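Abbfa_003403 (Acinetobacter baumannii, PDB 4ZXH) is a four-domain nonribosomal peptide synthetase that probably activates an amino acid, carries it on phosphopantetheine, condenses it and releases the product through a thioesterase domain. Local coordinates at residues Trp1068-Ile1073 with Arg1094-Pro1099; Gly1134-Gly1139 with Val1161-Arg1166; Ile1142-Ser1147 with Gln1251-Glu1256; Ile1262-Ala1267 with Leu1288-Leu1293. All blocks are in the same frame, centred on the assembly; numbering follows the deposited sequence.

Interaction 1: Trp1068-Ile1073 with Arg1094-Pro1099; sequences WLFHPI and RAIQSP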
# COMPACT_ATOMS: atom_id res chain seq x y z
N TRP A 1068 -24.79 -6.01 -38.76
CA TRP A 1068 -23.86 -4.89 -38.86
C TRP A 1068 -24.56 -3.58 -38.58
O TRP A 1068 -25.63 -3.30 -39.14
CB TRP A 1068 -23.23 -4.82 -40.25
CG TRP A 1068 -22.37 -5.97 -40.58
CD1 TRP A 1068 -22.74 -7.12 -41.20
CD2 TRP A 1068 -20.96 -6.09 -40.32
NE1 TRP A 1068 -21.66 -7.96 -41.34
CE2 TRP A 1068 -20.55 -7.35 -40.81
CE3 TRP A 1068 -20.01 -5.26 -39.72
CZ2 TRP A 1068 -19.24 -7.79 -40.71
CZ3 TRP A 1068 -18.70 -5.70 -39.63
CH2 TRP A 1068 -18.33 -6.95 -40.12
N LEU A 1069 -23.95 -2.78 -37.71
CA LEU A 1069 -24.48 -1.47 -37.36
C LEU A 1069 -23.51 -0.36 -37.73
O LEU A 1069 -22.31 -0.49 -37.55
CB LEU A 1069 -24.82 -1.42 -35.87
CG LEU A 1069 -25.87 -2.47 -35.44
CD1 LEU A 1069 -25.94 -2.61 -33.95
CD2 LEU A 1069 -27.25 -2.17 -36.02
N PHE A 1070 -24.04 0.74 -38.23
CA PHE A 1070 -23.18 1.82 -38.69
C PHE A 1070 -23.40 3.11 -37.93
O PHE A 1070 -24.53 3.46 -37.59
CB PHE A 1070 -23.40 2.02 -40.17
CG PHE A 1070 -23.26 0.77 -40.93
CD1 PHE A 1070 -22.00 0.28 -41.25
CD2 PHE A 1070 -24.38 0.06 -41.31
CE1 PHE A 1070 -21.85 -0.90 -41.95
CE2 PHE A 1070 -24.25 -1.12 -42.02
CZ PHE A 1070 -22.98 -1.60 -42.33
N HIS A 1071 -22.30 3.81 -37.68
CA HIS A 1071 -22.33 5.01 -36.88
C HIS A 1071 -23.31 6.03 -37.41
O HIS A 1071 -23.53 6.09 -38.61
CB HIS A 1071 -20.94 5.64 -36.84
CG HIS A 1071 -20.41 6.04 -38.18
ND1 HIS A 1071 -20.83 7.17 -38.84
CD2 HIS A 1071 -19.48 5.47 -38.98
CE1 HIS A 1071 -20.19 7.28 -39.99
NE2 HIS A 1071 -19.37 6.26 -40.10
N PRO A 1072 -23.91 6.82 -36.52
CA PRO A 1072 -24.70 8.00 -36.90
C PRO A 1072 -23.79 9.18 -37.23
O PRO A 1072 -22.58 8.97 -37.35
CB PRO A 1072 -25.52 8.29 -35.65
CG PRO A 1072 -24.67 7.76 -34.53
CD PRO A 1072 -23.96 6.57 -35.06
N ILE A 1073 -24.35 10.38 -37.34
CA ILE A 1073 -23.59 11.59 -37.70
C ILE A 1073 -22.29 11.76 -36.91
O ILE A 1073 -21.26 12.04 -37.49
CB ILE A 1073 -24.42 12.88 -37.48
CG1 ILE A 1073 -25.72 12.84 -38.28
CG2 ILE A 1073 -23.62 14.09 -37.93
CD1 ILE A 1073 -25.48 12.95 -39.78
N ARG A 1094 -21.88 -6.42 -34.76
CA ARG A 1094 -20.69 -5.65 -35.05
C ARG A 1094 -21.11 -4.26 -35.45
O ARG A 1094 -22.12 -4.08 -36.12
CB ARG A 1094 -19.87 -6.31 -36.15
CG ARG A 1094 -19.59 -7.76 -35.87
CD ARG A 1094 -18.44 -8.28 -36.71
NE ARG A 1094 -17.97 -9.57 -36.23
CZ ARG A 1094 -18.08 -10.68 -36.93
NH1 ARG A 1094 -18.63 -10.65 -38.14
NH2 ARG A 1094 -17.62 -11.83 -36.43
N ALA A 1095 -20.35 -3.27 -35.02
CA ALA A 1095 -20.69 -1.88 -35.27
C ALA A 1095 -19.46 -1.21 -35.82
O ALA A 1095 -18.33 -1.62 -35.52
CB ALA A 1095 -21.16 -1.18 -33.98
N ILE A 1096 -19.66 -0.18 -36.64
CA ILE A 1096 -18.54 0.47 -37.28
C ILE A 1096 -18.47 1.95 -36.97
O ILE A 1096 -19.39 2.71 -37.28
CB ILE A 1096 -18.60 0.26 -38.78
CG1 ILE A 1096 -18.47 -1.24 -39.08
CG2 ILE A 1096 -17.52 1.07 -39.47
CD1 ILE A 1096 -18.26 -1.57 -40.54
N GLN A 1097 -17.38 2.37 -36.33
CA GLN A 1097 -17.14 3.79 -36.11
C GLN A 1097 -16.39 4.41 -37.31
O GLN A 1097 -15.76 3.70 -38.08
CB GLN A 1097 -16.35 3.99 -34.82
CG GLN A 1097 -14.93 3.51 -34.93
CD GLN A 1097 -14.21 3.58 -33.62
OE1 GLN A 1097 -14.68 4.20 -32.67
NE2 GLN A 1097 -13.06 2.91 -33.55
N SER A 1098 -16.45 5.72 -37.45
CA SER A 1098 -15.71 6.37 -38.53
C SER A 1098 -14.20 6.42 -38.27
O SER A 1098 -13.75 6.69 -37.15
CB SER A 1098 -16.25 7.78 -38.75
OG SER A 1098 -15.43 8.52 -39.62
N PRO A 1099 -13.40 6.17 -39.31
CA PRO A 1099 -11.94 6.39 -39.23
C PRO A 1099 -11.60 7.80 -38.74
O PRO A 1099 -10.58 8.04 -38.09
CB PRO A 1099 -11.46 6.19 -40.67
CG PRO A 1099 -12.50 5.33 -41.31
CD PRO A 1099 -13.81 5.68 -40.64
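Trp1068, Leu1069 and Phe1070 pair in parallel with Arg1094, Ala1095 and Ile1096, and three main-chain hydrogen bonds stitch the two strands: Leu1069 N to Arg1094 O (2.8 Å), Ile1096 N to Leu1069 O (2.8 Å) and His1071 N to Ile1096 O (3.1 Å). The third lies just past the strand ends. The arginine chain lies over one face of the indole: Arg1094 CB is 4.1 Å from the centre of the Trp1068 six-membered ring in a CH-pi contact. With CG anti to the carbonyl carbon (chi1 -52°) and the chain extended from there to NE, Arg1094 follows that face and its CD lies near Trp1068 CH2. The guanidinium extends past the ring, its plane turned 52° from the indole, and meets Glu1057 in a salt bridge. Ser1098 CB makes a similar contact over one face of the His1071 imidazole, whose edge meets Ile1096 O. The ring is held at both nitrogens, ND1 giving a hydrogen bond to Pro1072 O (2.9 Å) and NE2 pairing with Tyr1118 OH. Apolar contact centres on Ile1096, whose CD1 lies 3.9 Å from CE1 of Phe1070 and nears the indole; on the other face, Leu1069 CB meets Ala1095 CB. Strand 1067-1070 lies between 1093-1096 and 1131-1136 in the thioesterase sheet and forms a beta-alpha-beta unit with helix 1081-1086 and strand 1093-1096; Met1122 of helix 1111-1125 covers Trp1068 and Phe1070.

Interaction 2: Gly1134-Gly1139 with Val1161-Arg1166; sequences GGWCFG and VMIDTR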
# COMPACT_ATOMS: atom_id res chain seq x y z
N GLY A 1134 -27.98 -2.38 -40.41
CA GLY A 1134 -28.84 -1.48 -39.70
C GLY A 1134 -28.10 -0.32 -39.08
O GLY A 1134 -26.87 -0.30 -39.07
N GLY A 1135 -28.87 0.62 -38.55
CA GLY A 1135 -28.32 1.85 -38.02
C GLY A 1135 -29.38 2.72 -37.38
O GLY A 1135 -30.59 2.66 -37.70
N TRP A 1136 -28.93 3.53 -36.43
CA TRP A 1136 -29.81 4.49 -35.80
C TRP A 1136 -29.58 5.79 -36.53
O TRP A 1136 -28.45 6.11 -36.87
CB TRP A 1136 -29.53 4.61 -34.29
CG TRP A 1136 -30.12 5.85 -33.74
CD1 TRP A 1136 -31.45 6.09 -33.51
CD2 TRP A 1136 -29.44 7.05 -33.38
NE1 TRP A 1136 -31.63 7.36 -33.01
CE2 TRP A 1136 -30.40 7.98 -32.93
CE3 TRP A 1136 -28.09 7.43 -33.40
CZ2 TRP A 1136 -30.07 9.26 -32.51
CZ3 TRP A 1136 -27.75 8.73 -32.96
CH2 TRP A 1136 -28.74 9.62 -32.54
N CYS A 1137 -30.64 6.54 -36.79
CA CYS A 1137 -30.49 7.83 -37.47
C CYS A 1137 -29.71 7.67 -38.80
O CYS A 1137 -30.04 6.81 -39.63
CB CYS A 1137 -29.79 8.83 -36.53
SG CYS A 1137 -29.78 10.58 -37.05
N PHE A 1138 -28.67 8.47 -38.97
CA PHE A 1138 -27.85 8.47 -40.19
C PHE A 1138 -27.23 7.09 -40.50
O PHE A 1138 -27.02 6.75 -41.67
CB PHE A 1138 -26.78 9.54 -40.03
CG PHE A 1138 -25.88 9.71 -41.21
CD1 PHE A 1138 -26.36 10.27 -42.38
CD2 PHE A 1138 -24.54 9.37 -41.13
CE1 PHE A 1138 -25.52 10.44 -43.47
CE2 PHE A 1138 -23.69 9.55 -42.20
CZ PHE A 1138 -24.18 10.09 -43.37
N GLY A 1139 -26.97 6.30 -39.46
CA GLY A 1139 -26.55 4.92 -39.66
C GLY A 1139 -27.46 4.15 -40.62
O GLY A 1139 -26.98 3.45 -41.51
N VAL A 1161 -32.28 -2.78 -40.66
CA VAL A 1161 -32.94 -2.20 -39.51
C VAL A 1161 -32.66 -0.71 -39.42
O VAL A 1161 -31.52 -0.29 -39.28
CB VAL A 1161 -32.52 -2.86 -38.22
CG1 VAL A 1161 -33.17 -2.16 -37.05
CG2 VAL A 1161 -32.92 -4.32 -38.23
N MET A 1162 -33.70 0.11 -39.51
CA MET A 1162 -33.49 1.55 -39.41
C MET A 1162 -34.25 2.10 -38.25
O MET A 1162 -35.48 2.02 -38.20
CB MET A 1162 -33.93 2.26 -40.68
CG MET A 1162 -33.05 2.02 -41.89
SD MET A 1162 -33.82 2.82 -43.29
CE MET A 1162 -33.15 1.88 -44.67
N ILE A 1163 -33.52 2.66 -37.29
CA ILE A 1163 -34.17 3.21 -36.12
C ILE A 1163 -34.27 4.73 -36.24
O ILE A 1163 -33.26 5.44 -36.21
CB ILE A 1163 -33.42 2.80 -34.85
CG1 ILE A 1163 -33.19 1.28 -34.87
CG2 ILE A 1163 -34.23 3.17 -33.63
CD1 ILE A 1163 -32.27 0.78 -33.80
N ASP A 1164 -35.51 5.20 -36.42
CA ASP A 1164 -35.83 6.61 -36.63
C ASP A 1164 -34.89 7.33 -37.61
O ASP A 1164 -34.43 8.44 -37.38
CB ASP A 1164 -35.86 7.34 -35.30
CG ASP A 1164 -36.83 8.52 -35.31
OD1 ASP A 1164 -38.02 8.32 -35.64
OD2 ASP A 1164 -36.38 9.65 -35.02
N THR A 1165 -34.61 6.67 -38.72
CA THR A 1165 -33.76 7.21 -39.77
C THR A 1165 -34.53 8.12 -40.70
O THR A 1165 -35.46 7.68 -41.37
CB THR A 1165 -33.16 6.07 -40.62
OG1 THR A 1165 -32.41 5.22 -39.76
CG2 THR A 1165 -32.27 6.59 -41.71
N ARG A 1166 -34.15 9.39 -40.75
CA ARG A 1166 -34.78 10.29 -41.71
C ARG A 1166 -34.32 9.93 -43.12
O ARG A 1166 -33.15 9.68 -43.36
CB ARG A 1166 -34.49 11.72 -41.31
CG ARG A 1166 -34.98 11.83 -39.88
CD ARG A 1166 -34.41 12.91 -39.06
NE ARG A 1166 -35.09 12.89 -37.78
CZ ARG A 1166 -34.67 13.55 -36.71
NH1 ARG A 1166 -33.57 14.27 -36.78
NH2 ARG A 1166 -35.37 13.49 -35.58
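Trp1136 reaches across to Ile1163 at the point where one parallel strand turns into a helix and its neighbour into a loop. From CB the chain leaves with CG anti to the backbone N (chi1 163°), and this swings the indole over the next residue and brings its five-membered ring to the neighbouring strand. CG lies 4.0 Å from Ile1163 O, CD1 comes nearer at 3.3 Å to the same oxygen and also touches Ile1163 CG2, and NE1 gives its N-H to His1297 O. One face of the indole is covered by Cys1137 CB. The backbones are joined by Gly1135 N to Val1161 O (2.9 Å), Ile1163 N to Gly1135 O (3.0 Å) and Cys1137 N to Ile1163 O (2.9 Å). Beyond the strands, Thr1165 OG1 donates to a lone pair of Cys1137 O in the carbonyl plane (2.9 Å). Gly1135, Cys1137 and Gly1139 fit the GxCxG nucleophile elbow of alpha/beta hydrolases, with Cys1137 at the turn from strand to helix. Asp1164 OD2 bonds His1297 ND1 and Cys1137 touches His1297, an arrangement consistent with a Cys-His-Asp triad in which this pairing sets the probable nucleophile and acid on adjacent strand ends.

Interaction 3: Ile1142-Ser1147 with Gln1251-Glu1256; sequences IAYEIS and QTYFPE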
# COMPACT_ATOMS: atom_id res chain seq x y z
N ILE A 1142 -26.53 5.11 -44.21
CA ILE A 1142 -25.35 4.36 -44.62
C ILE A 1142 -25.72 2.94 -45.01
O ILE A 1142 -25.34 2.48 -46.10
CB ILE A 1142 -24.31 4.31 -43.51
CG1 ILE A 1142 -23.78 5.72 -43.23
CG2 ILE A 1142 -23.18 3.38 -43.87
CD1 ILE A 1142 -22.78 5.80 -42.13
N ALA A 1143 -26.49 2.26 -44.15
CA ALA A 1143 -26.97 0.90 -44.42
C ALA A 1143 -27.68 0.78 -45.75
O ALA A 1143 -27.51 -0.21 -46.47
CB ALA A 1143 -27.89 0.45 -43.32
N TYR A 1144 -28.47 1.79 -46.08
CA TYR A 1144 -29.21 1.81 -47.33
C TYR A 1144 -28.22 1.81 -48.49
O TYR A 1144 -28.35 0.99 -49.40
CB TYR A 1144 -30.12 3.04 -47.39
CG TYR A 1144 -31.12 3.06 -48.53
CD1 TYR A 1144 -32.21 2.19 -48.54
CD2 TYR A 1144 -31.01 3.98 -49.56
CE1 TYR A 1144 -33.15 2.22 -49.57
CE2 TYR A 1144 -31.94 4.03 -50.59
CZ TYR A 1144 -33.00 3.15 -50.59
OH TYR A 1144 -33.93 3.19 -51.62
N GLU A 1145 -27.23 2.70 -48.43
CA GLU A 1145 -26.26 2.81 -49.52
C GLU A 1145 -25.36 1.57 -49.60
O GLU A 1145 -24.96 1.14 -50.69
CB GLU A 1145 -25.42 4.08 -49.39
CG GLU A 1145 -24.26 4.18 -50.39
CD GLU A 1145 -24.73 4.23 -51.85
OE1 GLU A 1145 -25.91 4.58 -52.11
OE2 GLU A 1145 -23.91 3.92 -52.75
N ILE A 1146 -25.04 0.98 -48.45
CA ILE A 1146 -24.28 -0.25 -48.45
C ILE A 1146 -25.09 -1.36 -49.10
O ILE A 1146 -24.55 -2.14 -49.89
CB ILE A 1146 -23.85 -0.65 -47.05
CG1 ILE A 1146 -22.68 0.23 -46.62
CG2 ILE A 1146 -23.40 -2.08 -47.02
CD1 ILE A 1146 -22.16 -0.11 -45.27
N SER A 1147 -26.39 -1.42 -48.80
CA SER A 1147 -27.26 -2.39 -49.47
C SER A 1147 -27.27 -2.18 -50.97
O SER A 1147 -27.17 -3.14 -51.72
CB SER A 1147 -28.69 -2.28 -48.96
OG SER A 1147 -28.73 -2.39 -47.56
N GLN A 1251 -25.77 15.88 -46.63
CA GLN A 1251 -26.14 17.02 -47.44
C GLN A 1251 -26.05 16.73 -48.93
O GLN A 1251 -26.69 17.40 -49.73
CB GLN A 1251 -25.23 18.19 -47.09
CG GLN A 1251 -25.79 19.55 -47.36
CD GLN A 1251 -25.08 20.61 -46.53
OE1 GLN A 1251 -24.43 20.29 -45.53
NE2 GLN A 1251 -25.20 21.88 -46.94
N THR A 1252 -25.28 15.71 -49.31
CA THR A 1252 -25.07 15.41 -50.73
C THR A 1252 -25.48 13.99 -51.16
O THR A 1252 -25.01 13.48 -52.18
CB THR A 1252 -23.59 15.62 -51.11
OG1 THR A 1252 -22.76 14.77 -50.32
CG2 THR A 1252 -23.16 17.07 -50.89
N TYR A 1253 -26.38 13.36 -50.41
CA TYR A 1253 -26.84 12.00 -50.69
C TYR A 1253 -28.33 11.93 -51.06
O TYR A 1253 -29.18 12.10 -50.19
CB TYR A 1253 -26.56 11.09 -49.49
CG TYR A 1253 -26.92 9.65 -49.75
CD1 TYR A 1253 -26.39 8.98 -50.84
CD2 TYR A 1253 -27.78 8.95 -48.91
CE1 TYR A 1253 -26.70 7.66 -51.10
CE2 TYR A 1253 -28.10 7.61 -49.17
CZ TYR A 1253 -27.55 6.98 -50.28
OH TYR A 1253 -27.84 5.67 -50.58
N PHE A 1254 -28.64 11.70 -52.34
CA PHE A 1254 -30.05 11.63 -52.76
C PHE A 1254 -30.31 10.49 -53.74
O PHE A 1254 -30.42 10.71 -54.94
CB PHE A 1254 -30.48 12.97 -53.33
CG PHE A 1254 -30.19 14.10 -52.40
CD1 PHE A 1254 -30.97 14.29 -51.26
CD2 PHE A 1254 -29.09 14.92 -52.61
CE1 PHE A 1254 -30.68 15.30 -50.36
CE2 PHE A 1254 -28.79 15.94 -51.72
CZ PHE A 1254 -29.58 16.13 -50.58
N PRO A 1255 -30.42 9.26 -53.21
CA PRO A 1255 -30.51 8.03 -54.01
C PRO A 1255 -31.88 7.88 -54.65
O PRO A 1255 -32.88 8.21 -54.02
CB PRO A 1255 -30.26 6.92 -52.99
CG PRO A 1255 -30.76 7.48 -51.70
CD PRO A 1255 -30.46 8.96 -51.76
N GLU A 1256 -31.91 7.40 -55.88
CA GLU A 1256 -33.17 7.08 -56.55
C GLU A 1256 -33.85 5.92 -55.81
O GLU A 1256 -33.19 5.16 -55.10
CB GLU A 1256 -32.93 6.73 -58.03
CG GLU A 1256 -32.46 7.91 -58.91
CD GLU A 1256 -30.95 8.14 -58.87
OE1 GLU A 1256 -30.25 7.41 -58.14
OE2 GLU A 1256 -30.46 9.06 -59.58
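The Tyr1253 ring presents its edge to Glu1145, whose OE1 lies near the ring plane, while Pro1255 CD covers one face of the same ring, 3.7 Å above its centre. Tyr1144 is also met at its edge: Tyr1253 OH is 3.7 Å from Tyr1144 CD2, and Pro1255 CG is 3.8 Å from Tyr1144 CE2. Pro1255 thus fills the angle between the tyrosines, CD over the face of Tyr1253 and CG at the edge of Tyr1144. The two tyrosine side chains cross at about a right angle, touching through the Tyr1253 hydroxyl; Trp1280 meets Tyr1144 edge-to-face. The one hydrogen bond between the segments runs from Tyr1253 OH to Glu1145 OE1 (2.7 Å). It uses the anti lone pair of that oxygen, on the side away from OE2, and the carboxylate stands almost upright to the phenol ring, their planes 85° apart. Glu1145 reaches this position by a bend at chi2 (63°) that curls its carboxylate round to the phenol, leaving CB against the same hydroxyl. The contact joins helix 1138-1152, which starts at the probable nucleophile elbow, to the loop that leads from helix 1233-1251 into strand 1262-1267. Tyr1144 OH hydrogen-bonds Glu1258 O in the same loop. Glu1145 is buried yet well supplied with partners: OE1 also forms a salt bridge with Arg1148, and OE2 takes an N-H from Gln1149. With a cation and a phenol hydroxyl sharing OE1, the carboxylate is probably kept ionised despite its burial.

Interaction 4: Ile1262-Ala1267 with Leu1288-Leu1293; sequences ILLVKA and LTQVDL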
# COMPACT_ATOMS: atom_id res chain seq x y z
N ILE A 1262 -37.03 -3.77 -45.41
CA ILE A 1262 -36.67 -2.80 -44.38
C ILE A 1262 -37.58 -2.85 -43.17
O ILE A 1262 -38.80 -2.93 -43.31
CB ILE A 1262 -36.70 -1.36 -44.95
CG1 ILE A 1262 -35.60 -1.16 -45.98
CG2 ILE A 1262 -36.56 -0.33 -43.85
CD1 ILE A 1262 -35.69 0.16 -46.68
N LEU A 1263 -36.98 -2.79 -41.99
CA LEU A 1263 -37.73 -2.55 -40.76
C LEU A 1263 -37.43 -1.14 -40.29
O LEU A 1263 -36.28 -0.83 -39.93
CB LEU A 1263 -37.37 -3.57 -39.68
CG LEU A 1263 -37.92 -3.31 -38.27
CD1 LEU A 1263 -39.42 -3.37 -38.28
CD2 LEU A 1263 -37.34 -4.30 -37.27
N LEU A 1264 -38.45 -0.27 -40.31
CA LEU A 1264 -38.27 1.09 -39.81
C LEU A 1264 -38.94 1.29 -38.45
O LEU A 1264 -40.17 1.22 -38.34
CB LEU A 1264 -38.82 2.11 -40.81
CG LEU A 1264 -38.86 3.56 -40.33
CD1 LEU A 1264 -37.48 4.08 -40.07
CD2 LEU A 1264 -39.57 4.43 -41.34
N VAL A 1265 -38.13 1.51 -37.43
CA VAL A 1265 -38.64 1.73 -36.08
C VAL A 1265 -38.74 3.24 -35.84
O VAL A 1265 -37.73 3.94 -35.81
CB VAL A 1265 -37.72 1.08 -35.00
CG1 VAL A 1265 -38.22 1.37 -33.61
CG2 VAL A 1265 -37.63 -0.43 -35.21
N LYS A 1266 -39.96 3.74 -35.68
CA LYS A 1266 -40.14 5.17 -35.52
C LYS A 1266 -40.35 5.56 -34.07
O LYS A 1266 -41.15 4.96 -33.34
CB LYS A 1266 -41.32 5.66 -36.36
CG LYS A 1266 -41.66 7.12 -36.13
CD LYS A 1266 -42.61 7.64 -37.18
CE LYS A 1266 -43.08 9.04 -36.82
NZ LYS A 1266 -44.38 9.34 -37.51
N ALA A 1267 -39.59 6.56 -33.64
CA ALA A 1267 -39.78 7.17 -32.34
C ALA A 1267 -41.08 7.97 -32.36
O ALA A 1267 -41.15 9.01 -33.01
CB ALA A 1267 -38.59 8.06 -32.00
N LEU A 1288 -41.42 -2.19 -47.04
CA LEU A 1288 -41.08 -1.51 -45.80
C LEU A 1288 -42.09 -1.72 -44.67
O LEU A 1288 -43.25 -1.33 -44.77
CB LEU A 1288 -40.91 -0.01 -46.06
CG LEU A 1288 -40.54 0.78 -44.81
CD1 LEU A 1288 -39.37 1.67 -45.12
CD2 LEU A 1288 -41.71 1.62 -44.34
N THR A 1289 -41.62 -2.31 -43.57
CA THR A 1289 -42.45 -2.53 -42.39
C THR A 1289 -42.16 -1.46 -41.34
O THR A 1289 -41.00 -1.25 -40.97
CB THR A 1289 -42.18 -3.93 -41.80
OG1 THR A 1289 -42.38 -4.92 -42.82
CG2 THR A 1289 -43.09 -4.22 -40.61
N GLN A 1290 -43.20 -0.79 -40.85
CA GLN A 1290 -43.01 0.26 -39.84
C GLN A 1290 -43.63 -0.05 -38.45
O GLN A 1290 -44.73 -0.60 -38.35
CB GLN A 1290 -43.57 1.58 -40.35
CG GLN A 1290 -43.23 2.75 -39.45
CD GLN A 1290 -43.84 4.05 -39.92
OE1 GLN A 1290 -43.98 4.29 -41.13
NE2 GLN A 1290 -44.21 4.91 -38.97
N VAL A 1291 -42.91 0.30 -37.39
CA VAL A 1291 -43.34 -0.01 -36.03
C VAL A 1291 -43.10 1.24 -35.18
O VAL A 1291 -41.98 1.73 -35.09
CB VAL A 1291 -42.56 -1.23 -35.41
CG1 VAL A 1291 -42.87 -1.41 -33.95
CG2 VAL A 1291 -42.86 -2.51 -36.16
N ASP A 1292 -44.16 1.76 -34.57
CA ASP A 1292 -44.06 2.98 -33.78
C ASP A 1292 -43.87 2.66 -32.28
O ASP A 1292 -44.73 2.05 -31.65
CB ASP A 1292 -45.30 3.87 -33.99
CG ASP A 1292 -45.45 4.35 -35.44
OD1 ASP A 1292 -44.48 4.22 -36.22
OD2 ASP A 1292 -46.54 4.86 -35.80
N LEU A 1293 -42.75 3.10 -31.73
CA LEU A 1293 -42.34 2.76 -30.37
C LEU A 1293 -42.11 4.00 -29.52
O LEU A 1293 -41.66 5.01 -30.02
CB LEU A 1293 -41.05 1.92 -30.43
CG LEU A 1293 -41.18 0.53 -31.01
CD1 LEU A 1293 -39.91 -0.25 -30.74
CD2 LEU A 1293 -42.35 -0.15 -30.36
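Ile1262-Ala1267 and Leu1288-Leu1293 are neighbouring parallel strands at one margin of the thioesterase sheet, the second of them outermost. Five backbone hydrogen bonds run between them, with alternate residues of each strand engaged: Thr1289 N to Ile1262 O (2.9 Å), Leu1264 N to Thr1289 O (2.8 Å), Val1291 N to Leu1264 O, Lys1266 N to Val1291 O and Leu1293 N to Lys1266 O. On one face, Val1265 CG1 packs against Leu1293 CD1 (3.7 Å) and Leu1263 CD1 nears Val1291 CG2 (4.1 Å); Leu1263 and Leu1293 also touch helix 1303-1316, which lies on this side of the sheet. In this alpha/beta-hydrolase-like sheet, strand 1262-1267 runs beside 1157-1163, whose end carries Asp1164, the probable triad acid; Ala1267 N bonds Asp1164 OD1, while OD2 bonds His1297. The opposite face starts apolar, with Ile1262 CG2 on Leu1288 CD1 (3.7 Å), and turns polar further on. With CG anti to the backbone N (chi1 174°) and the rest extended, Lys1266 carries CD past Gln1290 NE2 (3.6 Å) and its ammonium to Glu1276 O. Gln1290 NE2 donates to the syn lone pair of Asp1292 OD1 (2.8 Å), close to its own amide plane, and also to Glu1276 O. Asp1292 OD1 in turn touches Lys1266 CB.

Interactions 1, 2 and 4 are three strand pairings of one sheet, taken in order across it. Interactions 1 and 2, with centres about 11 Å apart, join where Phe1070 N probably bonds Gly1134 O (3.1 Å); interactions 2 and 4, centres about 10 Å apart, join where Met1162 N probably bonds Leu1263 O (2.8 Å). Interactions 1 and 4, centres about 20 Å apart, do not touch. Interaction 3 shares helix 1138-1152 with interaction 2 and packs on interaction 1 through Phe1070 CZ, 3.4 Å from Ile1146 CD1. Interaction 2 holds the probable nucleophile and acid, and interaction 4 reaches the latter through Ala1267.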